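Local coordinates for protein beta-fructofuranosidase (Arthrobacter, PDB 3WPU) that belongs to the levansucrase/invertase family of the beta-fructosidase clan, carbohydrate-active enzymes built on a five-bladed beta-propeller, at residues D6-T11 with L36-D41; D32-Q37 with D287-T292; R47-S50 with V55-P58; N331-Q336 with A362-P367; S355-F360 with T397-L402. All coordinates share one frame; numbering follows the deposited sequence. Where two conformers were deposited one is given.

In the fold
Helix 30-38 ties contacts 1 and 2 together, and their centres are about 7 Å apart. Contact 4 adjoins the same helix: Gln37 NE2 is 3.1 Å from Gly363 O, probably a hydrogen bond, and the centres of contacts 2 and 4 are about 12 Å apart. Contacts 4 and 5 are about 9 Å apart between centres; their segments alternate along the chain and Arg357 NE forms a 2.8 Å salt bridge with Asp365 OD1. Contact 3 meets contact 5 through Ser50 N and Thr397 O, 2.8 Å apart. Contacts 1 and 2 pair helix 30-38 with loops, the other three pair loops, and centres lie about 19 to 28 Å from that of the chain.

Contact 1: D6-T11 with L36-D41; sequences DGPEPT and LQRMSD
Arg38 lies against the backbone of Gly7 and Pro8, and by this the N-terminal arm of the chain rests on helix 30-38 at the surface of the beta-propeller. The arm is extended rather than a strand: Pro8 to Thr11 have polyproline II backbone angles, as in Glu9 with phi -80° and psi 151°.

The apolar part of the contact is made by the aliphatic stem of Arg38. Its CG sits 4.1 Å from Gly7 CA, an approach that suits a glycine, since a CB at this position would point at Arg38 and fall on that CG. A bend about the CG-CD bond (chi3 70°) then lays the guanidinium beside Gly7 and Pro8.

The polar part is less direct. Gly7 O stands over the centre of the guanidinium, 3.8 Å above its plane, while Arg38 NE and Gly7 N, at 3.5 Å, are both donors and make no bond. Pro8 O is 3.5 Å from Arg38 CD and 3.2 Å from Arg38 NH1. The firm partners of the guanidinium lie beside the two segments: NE donates to Gln5 O and NH1 to Gln35 OE1. Gln35 NE2 in turn donates to Pro8 O, so one amide serves both sides of the contact.

Charge acts here at longer range. Asp6 OD1 is 5.5 Å from Arg38 NH2, too far for a salt bridge but close enough that some attraction is likely.

A separate van der Waals contact lies at the guanidinium edge, near its plane, where Pro10 CD is 4.3 Å from Arg38 NH1.

Contact 2: D32-Q37 with D287-T292; sequences DARQLQ and DPYAET
This is a polar surface contact in which Arg34 of helix 30-38 reaches out to the backbone of Tyr289, in the loop between helices 278-281 and 293-297. The main bond runs from Arg34 NH1 to Tyr289 O, 2.8 Å long with an N-H...O angle of 157°. The carbonyl oxygen lies at the edge of the guanidinium and in its plane, while the donor is tilted from the carbonyl plane. A turn about the CG-CD bond of Arg34 (chi3 63°) aims the group there.

A water closes a ring beside this bond: it accepts from Arg34 NH2 at 2.9 Å and donates to Tyr289 O at 3.2 Å. Tyr289 CB is 4.0 Å from Arg34 NH2, but the aromatic ring leads away, its plane 69° from the guanidinium, and no stack forms.

On the far side of Tyr289, Asp287 OD2 accepts from Tyr289 N at 2.9 Å. This Asx turn, inside a type I turn from Asp287 to Ala290, is consistent with a fixed orientation of the Tyr289 carbonyl. Glu291 brings CG to 3.9 Å from Arg34 NH1, whereas its carboxylate engages Tyr283 OH and forms a salt bridge with Arg30. Tyr283 OH also accepts from Arg34 NH1.

The loop thus bridges helix 30-38, which follows edge strand 26-27, and helix 293-297, at whose N-cap position Thr292 stands.

Contact 3: R47-S50 with V55-P58; sequences RENS and VTMP
Asn49 and Thr56 alone carry this contact, which draws together two points of the long loop between helix 30-38 and strand 72-81 of the beta-propeller, with four residues between the segments. Along 55-58, Val55 packs its side chain on Leu391 of strand 391-394, and its backbone bonds to Gly394.

Thr56 follows, its CA 8.6 Å from that of Asn49, and the two side chains come at each other from opposite directions. The carboxamide of Asn49, carried out by a CG that stands trans to the backbone N (chi1 -175°), places ND2 3.3 Å from Thr56 OG1. The N-H...O angle is 162°, and the hydroxyl oxygen is only 13° out of the amide plane, so the bond is long but nearly straight. Thr56 CG2 lies alongside, 3.5 Å from Asn49 ND2, and the amide nitrogen therefore meets both branches of the threonine.

Beyond it, the backbone of Met57 also pairs with Gly394, which keeps the loop alongside strand 391-394, and Pro58 O accepts from Gln419 NE2.

Polar atoms on both sides have further partners. Asn49 OD1 accepts from Met51 N, which makes an Asx turn, and from Thr397 N, while Thr56 OG1 donates to Pro52 O. Since OD1 is occupied by two donors and OG1 receives as well as gives, the chemistry settles which end of the Asn49 amide is nitrogen and probably restricts the rotation of both groups.

Contact 4: N331-Q336 with A362-P367; sequences NCVTDQ and AGLDGP
Leu364 CD1 presses a single methyl onto the Cys332-Val333 backbone, joining the loop after strand 321-331 to the loop between strands 348-355 and 369-375 of the beta-propeller. The contact is buried.

Its apolar part centres on that methyl. CD1 lies 3.5 Å from Val333 CA, with Val333 CG2 at 4.0 Å and Val333 CG1 at 4.1 Å from it, so it is met by the root and both branches of the valine. The side chains lie roughly perpendicular. With chi1 at -54°, the CG of Leu364 sits opposite its own carbonyl carbon, and an extended chi2 near 180° pushes CD1 forward to the touch. The other methyl, CD2, is 3.5 Å from CG of Arg34, and in this way the leucine also packs on helix 30-38.

Polar atoms take part as neighbours. Cys332 O is 3.5 Å from Leu364 CD1, but its hydrogen bond goes to Arg30 NH1; Ala362 O accepts from NH2 of the same arginine, which spans both loops.

Each segment also has a local side-chain to backbone bond. In 331-336 an ST turn brings Gln336 N to 3.1 Å from Thr334 OG1, nearly straight at 174°. In 362-367 the bond from Gly366 N to Asp365 OD1 is weak, 3.3 Å, and that oxygen forms a salt bridge with Arg357 NE. Separately, a disulfide ties Cys332 to Cys276.

With no hydrogen bond between the segments, direct contact is van der Waals, one leucine methyl against backbone and valine branches. The contact itself is therefore nondirectional; the polar link between the loops is Arg30.

Contact 5: S355-F360 with T397-L402; sequences SHRGTF and TNLNFL
Phe401 O is gripped by both terminal nitrogens of Arg357: NH2 donates to it at 2.8 Å with an N-H...O angle of 140°, and NH1 adds a weak bond at 3.0 Å and 132°. The oxygen sits at the guanidinium edge, so the pair forms a fork on a single acceptor, neither arm straight. Arg357 reaches it with a chain extended as far as NE, its CG lying trans to the backbone N (chi1 176°).

Other backbone oxygens crowd round the same group. Leu399 O is 3.4 Å from Arg357 NH2, and Asn398 O is 3.7 Å from Arg357 NH1. They belong to a type I beta turn from Asn398 to Phe401, overlaid by an Asx turn in which Asn400 N donates to Asn398 OD1 at 2.9 Å. This turn, in the loop after strand 391-394, brings the oxygens of Asn398, Leu399 and Phe401 near the arginine, which comes from the loop after strand 348-355; the contact thus joins two loops that leave the same antiparallel sheet of the propeller.

One face of the guanidinium is covered by a methyl, Leu399 CD2, standing 3.6 Å above the plane of the Arg357 group and offset toward its rim. Arg357 and Leu399 run antiparallel alongside one another. Thr397 CG2 touches obliquely, 4.0 Å from Arg357 NH1.

The remaining N-H groups go further afield: NE of Arg357 forms a salt bridge with Asp365, and NH1 donates to His417 NE2. Within 355-360, Thr359 OG1 donates to His356 O at 2.7 Å, from above the carbonyl plane.

Contact 1: D6-T11 with L36-D41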
# COMPACT_ATOMS: atom_id res chain seq x y z
N ASP A 6 -2.42 30.54 -11.18
CA ASP A 6 -3.12 30.36 -12.45
C ASP A 6 -2.60 29.10 -13.15
O ASP A 6 -1.43 28.74 -13.03
CB ASP A 6 -2.91 31.57 -13.36
CG ASP A 6 -3.58 32.83 -12.85
OD1 ASP A 6 -4.53 32.77 -12.05
OD2 ASP A 6 -3.14 33.90 -13.28
N GLY A 7 -3.48 28.40 -13.86
CA GLY A 7 -3.10 27.19 -14.54
C GLY A 7 -4.35 26.57 -15.15
O GLY A 7 -5.41 27.15 -15.01
N PRO A 8 -4.20 25.40 -15.78
CA PRO A 8 -5.37 24.76 -16.39
C PRO A 8 -6.41 24.41 -15.33
O PRO A 8 -6.07 24.14 -14.19
CB PRO A 8 -4.79 23.49 -17.01
CG PRO A 8 -3.60 23.16 -16.15
CD PRO A 8 -3.02 24.51 -15.81
N GLU A 9 -7.67 24.34 -15.74
CA GLU A 9 -8.69 23.82 -14.88
C GLU A 9 -8.64 22.28 -14.92
O GLU A 9 -8.19 21.70 -15.88
CB GLU A 9 -10.05 24.36 -15.33
CG GLU A 9 -10.12 25.87 -15.12
CD GLU A 9 -11.50 26.42 -15.28
OE1 GLU A 9 -12.45 25.69 -14.92
OE2 GLU A 9 -11.62 27.57 -15.75
N PRO A 10 -9.04 21.63 -13.82
CA PRO A 10 -8.99 20.19 -13.73
C PRO A 10 -10.12 19.60 -14.57
O PRO A 10 -11.08 20.29 -14.87
CB PRO A 10 -9.20 19.91 -12.24
CG PRO A 10 -9.92 21.09 -11.73
CD PRO A 10 -9.42 22.24 -12.53
N THR A 11 -9.96 18.33 -14.91
CA THR A 11 -10.91 17.62 -15.73
C THR A 11 -12.19 17.48 -14.94
O THR A 11 -12.17 17.32 -13.73
CB THR A 11 -10.35 16.22 -16.10
OG1 THR A 11 -9.09 16.38 -16.77
CG2 THR A 11 -11.27 15.47 -17.00
N LEU A 36 -1.48 20.04 -8.99
CA LEU A 36 -0.40 19.91 -7.99
C LEU A 36 0.53 21.12 -8.03
O LEU A 36 1.00 21.58 -6.98
CB LEU A 36 0.40 18.60 -8.21
CG LEU A 36 -0.37 17.27 -8.12
CD1 LEU A 36 0.39 16.13 -8.73
CD2 LEU A 36 -0.73 16.97 -6.67
N GLN A 37 0.81 21.62 -9.22
CA GLN A 37 1.66 22.83 -9.33
C GLN A 37 0.88 24.09 -8.92
O GLN A 37 1.43 25.02 -8.33
CB GLN A 37 2.20 22.99 -10.76
CG GLN A 37 3.06 21.83 -11.17
CD GLN A 37 3.37 21.84 -12.65
OE1 GLN A 37 3.74 22.88 -13.21
NE2 GLN A 37 3.23 20.68 -13.29
N ARG A 38 -0.41 24.14 -9.23
CA ARG A 38 -1.22 25.29 -8.85
C ARG A 38 -1.33 25.43 -7.33
O ARG A 38 -1.47 26.53 -6.83
CB ARG A 38 -2.64 25.17 -9.44
CG ARG A 38 -2.67 25.18 -10.96
CD ARG A 38 -4.10 25.18 -11.51
NE ARG A 38 -4.78 26.46 -11.27
CZ ARG A 38 -6.10 26.62 -11.26
NH1 ARG A 38 -6.92 25.60 -11.47
NH2 ARG A 38 -6.63 27.83 -11.02
N MET A 39 -1.29 24.31 -6.62
CA MET A 39 -1.45 24.29 -5.18
C MET A 39 -0.15 24.66 -4.48
O MET A 39 -0.18 24.94 -3.29
CB MET A 39 -1.87 22.90 -4.73
CG MET A 39 -3.25 22.44 -5.21
SD MET A 39 -3.41 20.63 -5.14
CE MET A 39 -2.33 20.43 -3.70
N SER A 40 0.95 24.67 -5.21
CA SER A 40 2.27 24.90 -4.61
C SER A 40 2.52 26.39 -4.48
O SER A 40 2.06 27.19 -5.30
CB SER A 40 3.35 24.26 -5.48
OG SER A 40 4.66 24.45 -4.93
N ASP A 41 3.27 26.77 -3.45
CA ASP A 41 3.55 28.16 -3.14
C ASP A 41 4.86 28.53 -3.81
O ASP A 41 5.89 28.03 -3.40
CB ASP A 41 3.68 28.34 -1.63
CG ASP A 41 4.03 29.78 -1.22
OD1 ASP A 41 4.26 30.65 -2.10
OD2 ASP A 41 4.08 30.01 0.01

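Contact 2: D32-Q37 with D287-T292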
# COMPACT_ATOMS: atom_id res chain seq x y z
N ASP A 32 -5.51 17.27 -14.50
CA ASP A 32 -5.68 16.95 -13.06
C ASP A 32 -4.31 17.10 -12.36
O ASP A 32 -4.19 17.81 -11.37
CB ASP A 32 -6.20 15.50 -12.88
CG ASP A 32 -7.66 15.31 -13.34
OD1 ASP A 32 -8.43 16.29 -13.44
OD2 ASP A 32 -8.03 14.12 -13.55
N ALA A 33 -3.31 16.44 -12.90
CA ALA A 33 -2.00 16.42 -12.27
C ALA A 33 -1.38 17.81 -12.20
O ALA A 33 -0.59 18.11 -11.28
CB ALA A 33 -1.09 15.42 -13.00
N ARG A 34 -1.74 18.70 -13.13
CA ARG A 34 -1.17 20.06 -13.10
C ARG A 34 -1.73 20.90 -11.96
O ARG A 34 -1.15 21.91 -11.58
CB ARG A 34 -1.28 20.76 -14.46
CG ARG A 34 -0.34 20.15 -15.49
CD ARG A 34 -0.49 20.73 -16.89
NE ARG A 34 -0.18 22.16 -16.96
CZ ARG A 34 -0.47 22.95 -18.00
NH1 ARG A 34 -1.13 22.48 -19.06
NH2 ARG A 34 -0.14 24.24 -17.95
N GLN A 35 -2.83 20.46 -11.36
CA GLN A 35 -3.33 21.12 -10.15
C GLN A 35 -2.29 21.08 -9.01
O GLN A 35 -2.25 21.96 -8.18
CB GLN A 35 -4.62 20.48 -9.67
CG GLN A 35 -5.76 20.44 -10.68
CD GLN A 35 -5.97 21.75 -11.41
OE1 GLN A 35 -6.33 22.76 -10.82
NE2 GLN A 35 -5.75 21.72 -12.70
N LEU A 36 -1.48 20.04 -8.99
CA LEU A 36 -0.40 19.91 -7.99
C LEU A 36 0.53 21.12 -8.03
O LEU A 36 1.00 21.58 -6.98
CB LEU A 36 0.40 18.60 -8.21
CG LEU A 36 -0.37 17.27 -8.12
CD1 LEU A 36 0.39 16.13 -8.73
CD2 LEU A 36 -0.73 16.97 -6.67
N GLN A 37 0.81 21.62 -9.22
CA GLN A 37 1.66 22.83 -9.33
C GLN A 37 0.88 24.09 -8.92
O GLN A 37 1.43 25.02 -8.33
CB GLN A 37 2.20 22.99 -10.76
CG GLN A 37 3.06 21.83 -11.17
CD GLN A 37 3.37 21.84 -12.65
OE1 GLN A 37 3.74 22.88 -13.21
NE2 GLN A 37 3.23 20.68 -13.29
N ASP A 287 -9.30 25.72 -23.05
CA ASP A 287 -8.49 26.20 -21.93
C ASP A 287 -7.18 26.74 -22.50
O ASP A 287 -6.49 26.01 -23.19
CB ASP A 287 -8.22 25.04 -20.95
CG ASP A 287 -7.64 25.49 -19.64
OD1 ASP A 287 -8.06 24.95 -18.60
OD2 ASP A 287 -6.81 26.42 -19.60
N PRO A 288 -6.85 28.01 -22.22
CA PRO A 288 -5.59 28.58 -22.74
C PRO A 288 -4.36 27.84 -22.26
O PRO A 288 -3.30 27.97 -22.89
CB PRO A 288 -5.60 30.01 -22.18
CG PRO A 288 -7.00 30.30 -21.85
CD PRO A 288 -7.61 29.00 -21.45
N TYR A 289 -4.48 27.08 -21.17
CA TYR A 289 -3.35 26.28 -20.66
C TYR A 289 -3.26 24.88 -21.27
O TYR A 289 -2.37 24.10 -20.93
CB TYR A 289 -3.41 26.19 -19.13
CG TYR A 289 -3.14 27.50 -18.46
CD1 TYR A 289 -1.84 27.92 -18.18
CD2 TYR A 289 -4.18 28.36 -18.14
CE1 TYR A 289 -1.60 29.13 -17.58
CE2 TYR A 289 -3.94 29.58 -17.55
CZ TYR A 289 -2.65 29.96 -17.27
OH TYR A 289 -2.41 31.17 -16.66
N ALA A 290 -4.20 24.52 -22.14
CA ALA A 290 -4.19 23.20 -22.76
C ALA A 290 -2.91 22.92 -23.55
O ALA A 290 -2.29 23.84 -24.13
CB ALA A 290 -5.41 23.03 -23.65
N GLU A 291 -2.49 21.66 -23.53
CA GLU A 291 -1.38 21.17 -24.36
C GLU A 291 -1.96 20.46 -25.55
O GLU A 291 -3.11 20.03 -25.53
CB GLU A 291 -0.52 20.17 -23.59
CG GLU A 291 0.03 20.66 -22.27
CD GLU A 291 0.63 19.52 -21.48
OE1 GLU A 291 -0.15 18.70 -20.94
OE2 GLU A 291 1.87 19.48 -21.37
N THR A 292 -1.16 20.29 -26.60
CA THR A 292 -1.62 19.48 -27.71
C THR A 292 -1.17 18.04 -27.54
O THR A 292 -0.12 17.77 -26.94
CB THR A 292 -1.13 20.03 -29.08
OG1 THR A 292 0.28 19.79 -29.24
CG2 THR A 292 -1.42 21.52 -29.18
O HOH W 1 0.27 25.85 -20.33

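Contact 3: R47-S50 with V55-P58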
# COMPACT_ATOMS: atom_id res chain seq x y z
N ARG A 47 14.52 24.68 1.16
CA ARG A 47 14.27 23.63 2.17
C ARG A 47 12.95 23.70 2.95
O ARG A 47 12.73 22.89 3.85
CB ARG A 47 15.44 23.55 3.16
CG ARG A 47 16.77 23.38 2.47
CD ARG A 47 17.87 23.00 3.44
NE ARG A 47 19.09 22.71 2.70
CZ ARG A 47 20.31 22.73 3.24
NH1 ARG A 47 20.47 23.00 4.53
NH2 ARG A 47 21.36 22.47 2.48
N GLU A 48 12.06 24.65 2.63
CA GLU A 48 10.76 24.73 3.26
C GLU A 48 9.74 24.05 2.37
O GLU A 48 9.94 23.97 1.17
CB GLU A 48 10.37 26.17 3.51
CG GLU A 48 11.39 26.85 4.43
CD GLU A 48 10.91 28.16 5.02
OE1 GLU A 48 11.77 28.84 5.65
OE2 GLU A 48 9.72 28.51 4.86
N ASN A 49 8.69 23.52 2.98
CA ASN A 49 7.56 22.93 2.25
C ASN A 49 6.81 23.98 1.44
O ASN A 49 6.52 25.06 1.95
CB ASN A 49 6.63 22.30 3.28
CG ASN A 49 5.49 21.55 2.66
OD1 ASN A 49 5.58 21.02 1.56
ND2 ASN A 49 4.40 21.47 3.40
N SER A 50 6.50 23.66 0.18
CA SER A 50 5.70 24.53 -0.68
C SER A 50 4.25 24.06 -0.84
O SER A 50 3.46 24.77 -1.46
CB SER A 50 6.32 24.68 -2.07
OG SER A 50 6.20 23.51 -2.87
N VAL A 55 -2.52 18.67 3.08
CA VAL A 55 -2.24 17.49 2.28
C VAL A 55 -0.76 17.10 2.34
O VAL A 55 -0.25 16.38 1.48
CB VAL A 55 -2.70 17.69 0.82
CG1 VAL A 55 -4.22 17.80 0.74
CG2 VAL A 55 -2.00 18.86 0.14
N THR A 56 -0.09 17.59 3.38
CA THR A 56 1.30 17.25 3.66
C THR A 56 1.42 16.44 4.96
O THR A 56 0.89 16.81 6.01
CB THR A 56 2.17 18.52 3.77
OG1 THR A 56 2.14 19.23 2.53
CG2 THR A 56 3.61 18.18 4.13
N MET A 57 2.14 15.32 4.89
CA MET A 57 2.42 14.50 6.07
C MET A 57 3.21 15.28 7.11
O MET A 57 4.15 15.95 6.74
CB MET A 57 3.24 13.27 5.67
CG MET A 57 3.37 12.22 6.75
SD MET A 57 4.33 10.80 6.15
CE MET A 57 4.55 9.91 7.71
N PRO A 58 2.83 15.18 8.39
CA PRO A 58 3.66 15.74 9.46
C PRO A 58 5.09 15.32 9.34
O PRO A 58 5.39 14.19 8.95
CB PRO A 58 3.01 15.21 10.74
CG PRO A 58 1.58 14.96 10.36
CD PRO A 58 1.57 14.61 8.90

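Contact 4: N331-Q336 with A362-P367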
# COMPACT_ATOMS: atom_id res chain seq x y z
N ASN A 331 -1.72 7.59 -18.04
CA ASN A 331 -0.95 7.71 -19.29
C ASN A 331 -0.48 9.14 -19.49
O ASN A 331 -1.26 10.09 -19.38
CB ASN A 331 -1.74 7.22 -20.50
CG ASN A 331 -2.09 5.75 -20.41
OD1 ASN A 331 -1.56 5.01 -19.60
ND2 ASN A 331 -3.04 5.33 -21.23
N CYS A 332 0.82 9.26 -19.71
CA CYS A 332 1.52 10.54 -19.76
C CYS A 332 1.44 11.36 -18.45
O CYS A 332 1.54 12.58 -18.48
CB CYS A 332 1.06 11.36 -20.98
SG CYS A 332 1.53 10.55 -22.53
N VAL A 333 1.22 10.67 -17.32
CA VAL A 333 1.19 11.35 -16.02
C VAL A 333 2.23 10.74 -15.09
O VAL A 333 3.13 11.43 -14.63
CB VAL A 333 -0.22 11.32 -15.41
CG1 VAL A 333 -0.22 11.78 -13.95
CG2 VAL A 333 -1.12 12.24 -16.23
N THR A 334 2.17 9.42 -14.89
CA THR A 334 3.19 8.73 -14.08
C THR A 334 3.41 7.28 -14.55
O THR A 334 2.47 6.59 -15.00
CB THR A 334 2.87 8.73 -12.55
OG1 THR A 334 3.94 8.07 -11.86
CG2 THR A 334 1.56 7.99 -12.23
N ASP A 335 4.64 6.83 -14.36
CA ASP A 335 5.08 5.46 -14.59
C ASP A 335 4.47 4.49 -13.57
O ASP A 335 4.26 3.31 -13.88
CB ASP A 335 6.62 5.42 -14.45
CG ASP A 335 7.22 4.06 -14.77
OD1 ASP A 335 6.80 3.40 -15.77
OD2 ASP A 335 8.15 3.65 -14.03
N GLN A 336 4.23 4.99 -12.37
CA GLN A 336 4.02 4.13 -11.22
C GLN A 336 2.91 4.60 -10.28
O GLN A 336 3.06 5.52 -9.52
CB GLN A 336 5.35 3.98 -10.46
CG GLN A 336 6.36 3.14 -11.18
CD GLN A 336 7.50 2.75 -10.27
OE1 GLN A 336 8.19 1.79 -10.52
NE2 GLN A 336 7.65 3.46 -9.16
N ALA A 362 7.12 14.28 -18.15
CA ALA A 362 7.56 15.59 -18.55
C ALA A 362 6.47 16.64 -18.38
O ALA A 362 5.30 16.42 -18.72
CB ALA A 362 8.07 15.58 -19.99
N GLY A 363 6.85 17.77 -17.82
CA GLY A 363 5.94 18.89 -17.61
C GLY A 363 5.11 18.77 -16.32
O GLY A 363 4.42 19.72 -15.96
N LEU A 364 5.20 17.64 -15.63
CA LEU A 364 4.43 17.41 -14.41
C LEU A 364 5.35 17.28 -13.20
O LEU A 364 6.56 17.11 -13.34
CB LEU A 364 3.57 16.15 -14.56
CG LEU A 364 2.64 16.10 -15.76
CD1 LEU A 364 1.85 14.80 -15.75
CD2 LEU A 364 1.69 17.28 -15.77
N ASP A 365 4.78 17.40 -12.01
CA ASP A 365 5.58 17.41 -10.80
C ASP A 365 4.63 17.23 -9.60
O ASP A 365 3.49 17.66 -9.63
CB ASP A 365 6.32 18.75 -10.69
CG ASP A 365 7.65 18.65 -9.98
OD1 ASP A 365 8.09 17.54 -9.62
OD2 ASP A 365 8.24 19.72 -9.79
N GLY A 366 5.14 16.62 -8.55
CA GLY A 366 4.38 16.50 -7.32
C GLY A 366 5.20 15.81 -6.26
O GLY A 366 6.25 15.24 -6.56
N PRO A 367 4.70 15.82 -5.01
CA PRO A 367 5.44 15.20 -3.92
C PRO A 367 5.44 13.69 -3.97
O PRO A 367 4.52 13.06 -4.52
CB PRO A 367 4.69 15.67 -2.67
CG PRO A 367 3.31 16.00 -3.14
CD PRO A 367 3.45 16.47 -4.55

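Contact 5: S355-F360 with T397-L402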
# COMPACT_ATOMS: atom_id res chain seq x y z
N SER A 355 2.97 7.26 -5.18
CA SER A 355 3.84 7.58 -6.30
C SER A 355 5.05 8.36 -5.83
O SER A 355 5.01 9.02 -4.80
CB SER A 355 3.10 8.40 -7.34
OG SER A 355 3.70 8.26 -8.61
N HIS A 356 6.10 8.28 -6.64
CA HIS A 356 7.34 9.03 -6.40
C HIS A 356 7.30 10.33 -7.19
O HIS A 356 6.64 10.44 -8.21
CB HIS A 356 8.53 8.23 -6.90
CG HIS A 356 8.84 7.00 -6.10
ND1 HIS A 356 9.17 7.03 -4.77
CD2 HIS A 356 8.88 5.70 -6.47
CE1 HIS A 356 9.44 5.81 -4.36
NE2 HIS A 356 9.23 4.98 -5.36
N ARG A 357 8.07 11.33 -6.76
CA ARG A 357 8.16 12.57 -7.50
C ARG A 357 8.81 12.34 -8.86
O ARG A 357 8.34 12.87 -9.88
CB ARG A 357 8.96 13.61 -6.72
CG ARG A 357 9.16 14.90 -7.48
CD ARG A 357 9.59 16.05 -6.58
NE ARG A 357 9.67 17.31 -7.32
CZ ARG A 357 10.30 18.40 -6.88
NH1 ARG A 357 10.90 18.43 -5.70
NH2 ARG A 357 10.32 19.49 -7.63
N GLY A 358 9.91 11.58 -8.87
CA GLY A 358 10.67 11.33 -10.12
C GLY A 358 9.97 10.56 -11.22
O GLY A 358 10.42 10.55 -12.37
N THR A 359 8.87 9.88 -10.89
CA THR A 359 8.14 9.11 -11.86
C THR A 359 7.09 9.94 -12.60
O THR A 359 6.46 9.42 -13.52
CB THR A 359 7.44 7.92 -11.18
OG1 THR A 359 6.76 8.39 -10.02
CG2 THR A 359 8.44 6.88 -10.77
N PHE A 360 6.87 11.20 -12.22
CA PHE A 360 6.00 12.07 -12.99
C PHE A 360 6.56 12.35 -14.39
O PHE A 360 7.76 12.56 -14.56
CB PHE A 360 5.72 13.40 -12.28
CG PHE A 360 4.67 13.30 -11.20
CD1 PHE A 360 3.31 13.18 -11.54
CD2 PHE A 360 5.00 13.37 -9.85
CE1 PHE A 360 2.35 13.11 -10.54
CE2 PHE A 360 4.04 13.29 -8.86
CZ PHE A 360 2.70 13.15 -9.21
N THR A 397 7.74 18.99 0.80
CA THR A 397 8.30 19.09 -0.53
C THR A 397 8.26 20.53 -1.00
O THR A 397 7.22 21.18 -0.93
CB THR A 397 7.44 18.26 -1.54
OG1 THR A 397 7.50 16.87 -1.20
CG2 THR A 397 7.94 18.44 -2.99
N ASN A 398 9.42 21.04 -1.45
CA ASN A 398 9.44 22.30 -2.16
C ASN A 398 9.51 22.07 -3.65
O ASN A 398 10.57 21.73 -4.17
CB ASN A 398 10.64 23.18 -1.71
CG ASN A 398 10.44 24.64 -2.11
OD1 ASN A 398 9.89 24.93 -3.17
ND2 ASN A 398 10.89 25.58 -1.26
N LEU A 399 8.38 22.26 -4.34
CA LEU A 399 8.35 22.00 -5.79
C LEU A 399 9.15 23.01 -6.59
O LEU A 399 9.42 22.77 -7.77
CB LEU A 399 6.91 21.92 -6.33
CG LEU A 399 6.10 20.69 -5.92
CD1 LEU A 399 4.74 20.79 -6.60
CD2 LEU A 399 6.77 19.37 -6.24
N ASN A 400 9.56 24.11 -5.95
CA ASN A 400 10.40 25.11 -6.59
C ASN A 400 11.87 24.69 -6.70
O ASN A 400 12.65 25.38 -7.35
CB ASN A 400 10.31 26.46 -5.85
CG ASN A 400 8.88 26.91 -5.69
OD1 ASN A 400 8.36 26.98 -4.57
ND2 ASN A 400 8.23 27.17 -6.79
N PHE A 401 12.23 23.56 -6.11
CA PHE A 401 13.58 23.02 -6.19
C PHE A 401 13.56 21.57 -6.64
O PHE A 401 12.53 20.87 -6.53
CB PHE A 401 14.29 23.19 -4.84
CG PHE A 401 14.44 24.62 -4.43
CD1 PHE A 401 15.47 25.39 -4.95
CD2 PHE A 401 13.54 25.21 -3.57
CE1 PHE A 401 15.59 26.72 -4.61
CE2 PHE A 401 13.66 26.54 -3.21
CZ PHE A 401 14.69 27.30 -3.73
N LEU A 402 14.68 21.14 -7.21
CA LEU A 402 14.83 19.77 -7.68
C LEU A 402 14.59 18.79 -6.52
O LEU A 402 14.88 19.08 -5.36
CB LEU A 402 16.22 19.55 -8.29
CG LEU A 402 16.58 20.41 -9.52
CD1 LEU A 402 18.00 20.11 -9.96
CD2 LEU A 402 15.61 20.16 -10.66